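Local coordinates for DNA fragmentation factor subunit beta (Mus musculus, PDB 1V0D), which cuts DNA as the caspase-activated nuclease that brings about DNA fragmentation and chromatin condensation during apoptosis, at residues A[263-267]-A[268-272]; A[283-287]-A[288-292]; A[301-305]-A[306-310]. All blocks are in the same frame, centred on the assembly; numbering follows the deposited sequence.

The three contacts follow one another along the nuclease region, from strand 260-263 through two helices to the end of strand 300-303. Contacts 1 and 2 each form where a helix begins, with centres about 14 Å apart, and they meet where V271 CG1 packs on F290 CD2 at 4.0 Å. Contact 3 lies about 15 Å from contact 1 and about 27 Å from contact 2, centre to centre. Strands 260-263 and 300-303 pair antiparallel, and H308 of contact 3 binds magnesium together with D262; the side chain of E266 in contact 1 is merely near that ion, at about 6 Å. Contact 3 also supplies C307 to the zinc site.

Contact 1. Residues A[263-267]-A[268-272]; sequences HIIEK and KRTVV
The carbonyl oxygen of E266, the N-cap residue of helix 267-281, collects three donors from the turn that follows. T270 OG1 donates to E266 O at 2.7 Å, in the carbonyl plane and on a lone pair. V271 N reaches E266 O at 2.9 Å in an almost straight bond (167° at the hydrogen), whereas T270 N comes from above the carbonyl plane and makes a more bent one. V272 N bonds to K267 O at 2.8 Å. The two straight backbone bonds each span five residues, which gives the helix a wider, pi-type first turn.

Apolar contact runs beside this polar cluster. The methyl I265 CG2 meets V271 CG2 at 3.7 Å, the two side chains crossing at about a right angle. The V271 rotamer (chi1 -177°) places CG2 beside the backbone N, 3.4 Å from I265 O, while the side chain as a whole also packs on F290, L293 and L294 of helix 287-295.

Among the charged groups, E266 and R269 run side by side in the same direction, but E266 OE1 touches the methylene R269 CG at 3.3 Å and stays 4.8 Å from R269 NE. That carboxylate oxygen accepts a weak bond from H313 N instead. K267 CB lies over one face of the H263 imidazole, near the rim, and K267 NZ forms a salt bridge with E173.

The arrangement is a widened helix N-terminus, turning the chain out of strand 260-263, which carries the magnesium ligand D262, within this member of the His-Me finger nuclease clan.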
loop_
_atom_site.group_PDB
_atom_site.type_symbol
_atom_site.label_atom_id
_atom_site.label_comp_id
_atom_site.label_asym_id
_atom_site.label_seq_id
_atom_site.Cartn_x
_atom_site.Cartn_y
_atom_site.Cartn_z
ATOM N N HIS A 263 -5.644 -6.164 -13.349
ATOM C CA HIS A 263 -6.018 -6.862 -14.577
ATOM C C HIS A 263 -7.094 -7.911 -14.271
ATOM O O HIS A 263 -6.881 -8.792 -13.429
ATOM C CB HIS A 263 -4.812 -7.585 -15.185
ATOM C CG HIS A 263 -3.762 -6.675 -15.747
ATOM N ND1 HIS A 263 -2.895 -5.952 -14.956
ATOM C CD2 HIS A 263 -3.421 -6.394 -17.030
ATOM C CE1 HIS A 263 -2.066 -5.269 -15.726
ATOM N NE2 HIS A 263 -2.364 -5.519 -16.988
ATOM N N ILE A 264 -8.235 -7.830 -14.953
ATOM C CA ILE A 264 -9.302 -8.793 -14.737
ATOM C C ILE A 264 -8.813 -10.167 -15.173
ATOM O O ILE A 264 -8.951 -11.146 -14.445
ATOM C CB ILE A 264 -10.555 -8.419 -15.522
ATOM C CG1 ILE A 264 -10.961 -6.977 -15.173
ATOM C CG2 ILE A 264 -11.684 -9.394 -15.177
ATOM C CD1 ILE A 264 -12.189 -6.478 -15.903
ATOM N N ILE A 265 -8.257 -10.251 -16.374
ATOM C CA ILE A 265 -7.686 -11.501 -16.844
ATOM C C ILE A 265 -6.223 -11.269 -16.462
ATOM O O ILE A 265 -5.537 -10.444 -17.075
ATOM C CB ILE A 265 -7.814 -11.653 -18.374
ATOM C CG1 ILE A 265 -9.290 -11.651 -18.780
ATOM C CG2 ILE A 265 -7.156 -12.941 -18.831
ATOM C CD1 ILE A 265 -9.515 -11.891 -20.263
ATOM N N GLU A 266 -5.767 -11.967 -15.423
ATOM C CA GLU A 266 -4.409 -11.813 -14.908
ATOM C C GLU A 266 -3.373 -11.765 -16.008
ATOM O O GLU A 266 -3.340 -12.624 -16.890
ATOM C CB GLU A 266 -4.104 -12.938 -13.938
ATOM C CG GLU A 266 -5.033 -12.961 -12.755
ATOM C CD GLU A 266 -4.711 -14.089 -11.797
ATOM O OE1 GLU A 266 -4.931 -15.264 -12.164
ATOM O OE2 GLU A 266 -4.229 -13.799 -10.676
ATOM N N LYS A 267 -2.504 -10.767 -15.950
ATOM C CA LYS A 267 -1.519 -10.628 -16.997
ATOM C C LYS A 267 -0.341 -11.571 -16.888
ATOM O O LYS A 267 0.066 -12.174 -17.880
ATOM C CB LYS A 267 -1.021 -9.185 -17.069
ATOM C CG LYS A 267 0.320 -8.970 -16.442
ATOM C CD LYS A 267 0.803 -7.561 -16.622
ATOM C CE LYS A 267 2.116 -7.386 -15.882
ATOM N NZ LYS A 267 2.590 -5.983 -15.925
ATOM N N LYS A 268 0.215 -11.705 -15.694
ATOM C CA LYS A 268 1.371 -12.578 -15.529
ATOM C C LYS A 268 0.928 -14.030 -15.532
ATOM O O LYS A 268 1.509 -14.879 -16.194
ATOM C CB LYS A 268 2.090 -12.250 -14.220
ATOM C CG LYS A 268 3.532 -12.747 -14.140
ATOM C CD LYS A 268 4.255 -12.058 -12.973
ATOM C CE LYS A 268 5.780 -12.154 -13.073
ATOM N NZ LYS A 268 6.442 -11.116 -12.212
ATOM N N ARG A 269 -0.129 -14.292 -14.784
ATOM C CA ARG A 269 -0.682 -15.624 -14.658
ATOM C C ARG A 269 -1.221 -16.183 -15.984
ATOM O O ARG A 269 -0.943 -17.335 -16.307
ATOM C CB ARG A 269 -1.790 -15.587 -13.600
ATOM C CG ARG A 269 -2.275 -16.933 -13.103
ATOM C CD ARG A 269 -1.226 -17.625 -12.243
ATOM N NE ARG A 269 -1.768 -18.799 -11.554
ATOM C CZ ARG A 269 -1.028 -19.722 -10.939
ATOM N NH1 ARG A 269 0.301 -19.617 -10.923
ATOM N NH2 ARG A 269 -1.618 -20.755 -10.342
ATOM N N THR A 270 -1.958 -15.370 -16.756
ATOM C CA THR A 270 -2.560 -15.836 -18.017
ATOM C C THR A 270 -2.340 -15.100 -19.352
ATOM O O THR A 270 -2.079 -15.738 -20.377
ATOM C CB THR A 270 -4.075 -15.997 -17.841
ATOM O OG1 THR A 270 -4.544 -15.010 -16.920
ATOM C CG2 THR A 270 -4.412 -17.373 -17.295
ATOM N N VAL A 271 -2.450 -13.778 -19.373
ATOM C CA VAL A 271 -2.277 -13.057 -20.639
ATOM C C VAL A 271 -0.897 -13.177 -21.291
ATOM O O VAL A 271 -0.792 -13.544 -22.457
ATOM C CB VAL A 271 -2.593 -11.553 -20.497
ATOM C CG1 VAL A 271 -2.464 -10.882 -21.840
ATOM C CG2 VAL A 271 -3.997 -11.352 -19.957
ATOM N N VAL A 272 0.164 -12.862 -20.552
ATOM C CA VAL A 272 1.506 -12.933 -21.125
ATOM C C VAL A 272 1.796 -14.321 -21.666
ATOM O O VAL A 272 2.102 -14.475 -22.842
ATOM C CB VAL A 272 2.592 -12.505 -20.089
ATOM C CG1 VAL A 272 3.992 -12.881 -20.578
ATOM C CG2 VAL A 272 2.515 -10.987 -19.880
#

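Contact 2. Residues A[283-287]-A[288-292]; sequences REVNW and EYFYS
Y289 N bonds to N286 O at 2.8 Å and Y291 N to W287 O at 3.0 Å, opening helix 287-295 directly after an inverse gamma turn centred on N286. The main side-chain contact is between neighbours: E288 folds over one face of the W287 indole. Its chi1 (-76°) puts E288 CG over the six-membered ring, 3.9 Å from the centroid and 7° off the normal, as a CH-pi contact, and a bend at chi2 folds the carboxylate back over the indole. The carboxylate lies there as a stacked plate, with E288 CD above the middle of the indole and the two planes 28° apart. At the indole's edge, W287 CE3 approaches Y291 CB at 4.3 Å.

N286 reaches across the turn, its ND2 meeting Y289 CB at 3.3 Å with the two side chains crossing at about a right angle. Its OD1 faces E288 OE1, acceptor against acceptor. E288 OE1 is salt-bridged to R324, while N286 ND2 donates to R321 O and Y289 OH is held by D318 N. On the apolar side V285 CG1 meets F290 CE1 at 3.7 Å, again at about a right angle. With an alanine here instead of W287, E288 would probably lose the aromatic surface under its carboxylate and rest on polar partners such as R324, and a gap would probably open against V192 and S195 of helix 186-202.

F290 packs on T274, L275 and A278 of helix 267-281, whereas W287 and Y291 touch helix 186-202. The contact is thus a helix start after the short loop linking two successive helices, with aromatic side chains of its first turns packing the helix against both neighbours.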
loop_
_atom_site.group_PDB
_atom_site.type_symbol
_atom_site.label_atom_id
_atom_site.label_comp_id
_atom_site.label_asym_id
_atom_site.label_seq_id
_atom_site.Cartn_x
_atom_site.Cartn_y
_atom_site.Cartn_z
ATOM N N ARG A 283 -0.065 -19.429 -36.469
ATOM C CA ARG A 283 -1.083 -18.582 -37.076
ATOM C C ARG A 283 -0.704 -17.131 -36.775
ATOM O O ARG A 283 0.066 -16.858 -35.851
ATOM C CB ARG A 283 -2.471 -18.905 -36.513
ATOM C CG ARG A 283 -3.170 -20.063 -37.217
ATOM C CD ARG A 283 -4.342 -20.610 -36.403
ATOM N NE ARG A 283 -3.887 -21.239 -35.160
ATOM C CZ ARG A 283 -4.680 -21.596 -34.148
ATOM N NH1 ARG A 283 -5.995 -21.398 -34.207
ATOM N NH2 ARG A 283 -4.147 -22.146 -33.064
ATOM N N GLU A 284 -1.224 -16.204 -37.566
ATOM C CA GLU A 284 -0.912 -14.797 -37.362
ATOM C C GLU A 284 -1.622 -14.290 -36.107
ATOM O O GLU A 284 -2.847 -14.397 -35.990
ATOM C CB GLU A 284 -1.357 -13.988 -38.579
ATOM C CG GLU A 284 -0.477 -12.795 -38.911
ATOM C CD GLU A 284 -1.203 -11.809 -39.809
ATOM O OE1 GLU A 284 -1.940 -12.278 -40.712
ATOM O OE2 GLU A 284 -1.039 -10.577 -39.617
ATOM N N VAL A 285 -0.852 -13.727 -35.180
ATOM C CA VAL A 285 -1.406 -13.233 -33.930
ATOM C C VAL A 285 -2.015 -11.838 -33.967
ATOM O O VAL A 285 -1.402 -10.883 -34.437
ATOM C CB VAL A 285 -0.350 -13.251 -32.826
ATOM C CG1 VAL A 285 -0.928 -12.685 -31.553
ATOM C CG2 VAL A 285 0.122 -14.659 -32.596
ATOM N N ASN A 286 -3.231 -11.735 -33.444
ATOM C CA ASN A 286 -3.941 -10.468 -33.373
ATOM C C ASN A 286 -3.448 -9.741 -32.127
ATOM O O ASN A 286 -4.196 -9.556 -31.162
ATOM C CB ASN A 286 -5.445 -10.719 -33.276
ATOM C CG ASN A 286 -6.225 -9.459 -32.968
ATOM O OD1 ASN A 286 -5.845 -8.359 -33.385
ATOM N ND2 ASN A 286 -7.330 -9.609 -32.245
ATOM N N TRP A 287 -2.184 -9.323 -32.168
ATOM C CA TRP A 287 -1.552 -8.642 -31.042
ATOM C C TRP A 287 -2.332 -7.468 -30.455
ATOM O O TRP A 287 -2.171 -7.144 -29.278
ATOM C CB TRP A 287 -0.121 -8.203 -31.406
ATOM C CG TRP A 287 -0.011 -7.095 -32.402
ATOM C CD1 TRP A 287 0.286 -7.211 -33.728
ATOM C CD2 TRP A 287 -0.190 -5.696 -32.151
ATOM N NE1 TRP A 287 0.301 -5.970 -34.325
ATOM C CE2 TRP A 287 0.012 -5.021 -33.379
ATOM C CE3 TRP A 287 -0.503 -4.943 -31.007
ATOM C CZ2 TRP A 287 -0.088 -3.624 -33.497
ATOM C CZ3 TRP A 287 -0.604 -3.550 -31.126
ATOM C CH2 TRP A 287 -0.396 -2.909 -32.363
ATOM N N GLU A 288 -3.186 -6.834 -31.248
ATOM C CA GLU A 288 -3.968 -5.713 -30.721
ATOM C C GLU A 288 -4.840 -6.179 -29.551
ATOM O O GLU A 288 -5.101 -5.421 -28.610
ATOM C CB GLU A 288 -4.859 -5.101 -31.812
ATOM C CG GLU A 288 -4.126 -4.224 -32.821
ATOM C CD GLU A 288 -3.265 -5.022 -33.790
ATOM O OE1 GLU A 288 -3.275 -6.277 -33.715
ATOM O OE2 GLU A 288 -2.584 -4.395 -34.636
ATOM N N TYR A 289 -5.295 -7.430 -29.624
ATOM C CA TYR A 289 -6.143 -8.006 -28.583
ATOM C C TYR A 289 -5.387 -8.061 -27.259
ATOM O O TYR A 289 -5.915 -7.631 -26.222
ATOM C CB TYR A 289 -6.615 -9.414 -28.994
ATOM C CG TYR A 289 -7.371 -10.144 -27.903
ATOM C CD1 TYR A 289 -8.437 -9.537 -27.248
ATOM C CD2 TYR A 289 -6.989 -11.424 -27.493
ATOM C CE1 TYR A 289 -9.101 -10.178 -26.203
ATOM C CE2 TYR A 289 -7.649 -12.080 -26.452
ATOM C CZ TYR A 289 -8.701 -11.451 -25.805
ATOM O OH TYR A 289 -9.339 -12.061 -24.733
ATOM N N PHE A 290 -4.159 -8.582 -27.312
ATOM C CA PHE A 290 -3.297 -8.697 -26.141
ATOM C C PHE A 290 -2.945 -7.315 -25.607
ATOM O O PHE A 290 -2.767 -7.118 -24.398
ATOM C CB PHE A 290 -2.028 -9.465 -26.492
ATOM C CG PHE A 290 -2.271 -10.909 -26.790
ATOM C CD1 PHE A 290 -2.468 -11.343 -28.095
ATOM C CD2 PHE A 290 -2.390 -11.833 -25.751
ATOM C CE1 PHE A 290 -2.788 -12.686 -28.367
ATOM C CE2 PHE A 290 -2.710 -13.177 -26.011
ATOM C CZ PHE A 290 -2.910 -13.601 -27.322
ATOM N N TYR A 291 -2.845 -6.353 -26.514
ATOM C CA TYR A 291 -2.561 -4.988 -26.120
ATOM C C TYR A 291 -3.700 -4.555 -25.188
ATOM O O TYR A 291 -3.467 -4.123 -24.060
ATOM C CB TYR A 291 -2.513 -4.096 -27.358
ATOM C CG TYR A 291 -2.343 -2.636 -27.050
ATOM C CD1 TYR A 291 -1.094 -2.111 -26.732
ATOM C CD2 TYR A 291 -3.440 -1.776 -27.065
ATOM C CE1 TYR A 291 -0.939 -0.752 -26.440
ATOM C CE2 TYR A 291 -3.301 -0.427 -26.773
ATOM C CZ TYR A 291 -2.046 0.080 -26.463
ATOM O OH TYR A 291 -1.908 1.418 -26.175
ATOM N N SER A 292 -4.932 -4.682 -25.663
ATOM C CA SER A 292 -6.098 -4.324 -24.864
ATOM C C SER A 292 -5.985 -4.913 -23.478
ATOM O O SER A 292 -6.110 -4.217 -22.468
ATOM C CB SER A 292 -7.362 -4.883 -25.495
ATOM O OG SER A 292 -7.551 -4.336 -26.784
#

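Contact 3. Residues A[301-305]-A[306-310]; sequences KLVHI and ACHKK. With ZN (zinc ion), chain B.
The H304 imidazole takes the amide of A306 at its edge: A306 N donates to H304 ND1 at 2.7 Å, nearly straight (170°) and close to the ring plane. This bond probably helps fix the rotation of the ring, which stacks with the imidazole of the zinc ligand H242 and meets W259 at a steep angle. The other flat group, H308, has K310 CD over one face, offset toward the rim, and V303 CG2 approaching obliquely. Between the two rings the motif is a short 3-10 turn, I305 and A306, which follows strand 300-303 and leads into the metal ligands C307 and H308.

C307 N bonds to H304 O at 2.9 Å from well above the carbonyl plane, and a weak bond joins H308 N to I305 O. V303 packs against the turn, with V303 CB 4.0 Å from C307 CB and V303 CG2 3.7 Å from H308 CB.

The second subunit packs on the turn: R250 of that chain donates to A306 O, its E251 touches H304 and A306, and its I254 lies on I305. H308 joins D262 at magnesium, so two consecutive residues serve two different metals. C307 has its SG anti to its carbonyl carbon (chi1 -68°), where it joins C229, C238 and H242 around the zinc ion, the bond from C307 SG to zinc being 2.2 Å long.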
loop_
_atom_site.group_PDB
_atom_site.type_symbol
_atom_site.label_atom_id
_atom_site.label_comp_id
_atom_site.label_asym_id
_atom_site.label_seq_id
_atom_site.Cartn_x
_atom_site.Cartn_y
_atom_site.Cartn_z
ATOM N N LYS A 301 -9.251 -2.799 -13.910
ATOM C CA LYS A 301 -10.233 -2.261 -12.975
ATOM C C LYS A 301 -9.436 -1.440 -11.951
ATOM O O LYS A 301 -8.412 -1.907 -11.451
ATOM C CB LYS A 301 -10.951 -3.400 -12.248
ATOM C CG LYS A 301 -12.416 -3.645 -12.612
ATOM C CD LYS A 301 -13.042 -4.595 -11.564
ATOM C CE LYS A 301 -14.582 -4.681 -11.625
ATOM N NZ LYS A 301 -15.117 -5.564 -12.725
ATOM N N LEU A 302 -9.878 -0.223 -11.650
ATOM C CA LEU A 302 -9.184 0.595 -10.663
ATOM C C LEU A 302 -9.789 0.276 -9.310
ATOM O O LEU A 302 -10.914 0.673 -9.027
ATOM C CB LEU A 302 -9.367 2.083 -10.959
ATOM C CG LEU A 302 -8.799 3.050 -9.904
ATOM C CD1 LEU A 302 -7.288 2.919 -9.812
ATOM C CD2 LEU A 302 -9.177 4.472 -10.278
ATOM N N VAL A 303 -9.050 -0.438 -8.469
ATOM C CA VAL A 303 -9.571 -0.810 -7.157
ATOM C C VAL A 303 -8.780 -0.314 -5.961
ATOM O O VAL A 303 -7.553 -0.174 -6.003
ATOM C CB VAL A 303 -9.670 -2.357 -6.980
ATOM C CG1 VAL A 303 -10.496 -2.971 -8.087
ATOM C CG2 VAL A 303 -8.284 -2.966 -6.958
ATOM N N HIS A 304 -9.518 -0.075 -4.885
ATOM C CA HIS A 304 -8.970 0.327 -3.602
ATOM C C HIS A 304 -8.314 -0.970 -3.139
ATOM O O HIS A 304 -8.683 -2.043 -3.596
ATOM C CB HIS A 304 -10.131 0.748 -2.698
ATOM C CG HIS A 304 -9.787 0.869 -1.246
ATOM N ND1 HIS A 304 -9.526 -0.228 -0.448
ATOM C CD2 HIS A 304 -9.783 1.944 -0.423
ATOM C CE1 HIS A 304 -9.389 0.167 0.805
ATOM N NE2 HIS A 304 -9.541 1.479 0.847
ATOM N N ILE A 305 -7.337 -0.887 -2.253
ATOM C CA ILE A 305 -6.634 -2.091 -1.825
ATOM C C ILE A 305 -7.512 -3.187 -1.205
ATOM O O ILE A 305 -7.194 -4.375 -1.306
ATOM C CB ILE A 305 -5.480 -1.729 -0.852
ATOM C CG1 ILE A 305 -4.653 -2.978 -0.555
ATOM C CG2 ILE A 305 -6.039 -1.090 0.419
ATOM C CD1 ILE A 305 -3.470 -2.722 0.318
ATOM N N ALA A 306 -8.617 -2.796 -0.579
ATOM C CA ALA A 306 -9.508 -3.769 0.052
ATOM C C ALA A 306 -10.343 -4.548 -0.982
ATOM O O ALA A 306 -11.014 -5.534 -0.650
ATOM C CB ALA A 306 -10.432 -3.061 1.051
ATOM N N CYS A 307 -10.302 -4.089 -2.228
ATOM C CA CYS A 307 -11.042 -4.721 -3.309
ATOM C C CYS A 307 -10.081 -5.262 -4.340
ATOM O O CYS A 307 -10.426 -5.367 -5.510
ATOM C CB CYS A 307 -11.987 -3.724 -3.987
ATOM S SG CYS A 307 -13.341 -3.197 -2.947
ATOM N N HIS A 308 -8.861 -5.564 -3.919
ATOM C CA HIS A 308 -7.887 -6.134 -4.830
ATOM C C HIS A 308 -7.702 -7.561 -4.376
ATOM O O HIS A 308 -6.874 -7.833 -3.513
ATOM C CB HIS A 308 -6.540 -5.418 -4.756
ATOM C CG HIS A 308 -5.547 -5.899 -5.772
ATOM N ND1 HIS A 308 -4.217 -5.538 -5.745
ATOM C CD2 HIS A 308 -5.699 -6.673 -6.874
ATOM C CE1 HIS A 308 -3.596 -6.063 -6.786
ATOM N NE2 HIS A 308 -4.472 -6.756 -7.489
ATOM N N LYS A 309 -8.494 -8.471 -4.922
ATOM C CA LYS A 309 -8.350 -9.861 -4.554
ATOM C C LYS A 309 -7.052 -10.344 -5.176
ATOM O O LYS A 309 -6.857 -10.252 -6.385
ATOM C CB LYS A 309 -9.539 -10.678 -5.058
ATOM C CG LYS A 309 -10.839 -10.276 -4.388
ATOM C CD LYS A 309 -12.022 -11.138 -4.810
ATOM C CE LYS A 309 -13.295 -10.649 -4.116
ATOM N NZ LYS A 309 -14.520 -11.390 -4.534
ATOM N N LYS A 310 -6.149 -10.823 -4.330
ATOM C CA LYS A 310 -4.858 -11.317 -4.777
ATOM C C LYS A 310 -4.962 -12.798 -5.078
ATOM O O LYS A 310 -3.959 -13.467 -5.324
ATOM C CB LYS A 310 -3.803 -11.077 -3.697
ATOM C CG LYS A 310 -3.303 -9.638 -3.615
ATOM C CD LYS A 310 -2.485 -9.280 -4.849
ATOM C CE LYS A 310 -1.715 -7.977 -4.642
ATOM N NZ LYS A 310 -0.824 -7.645 -5.803
HETATM ZN ZN ZN B . -13.789 -1.047 -3.256
#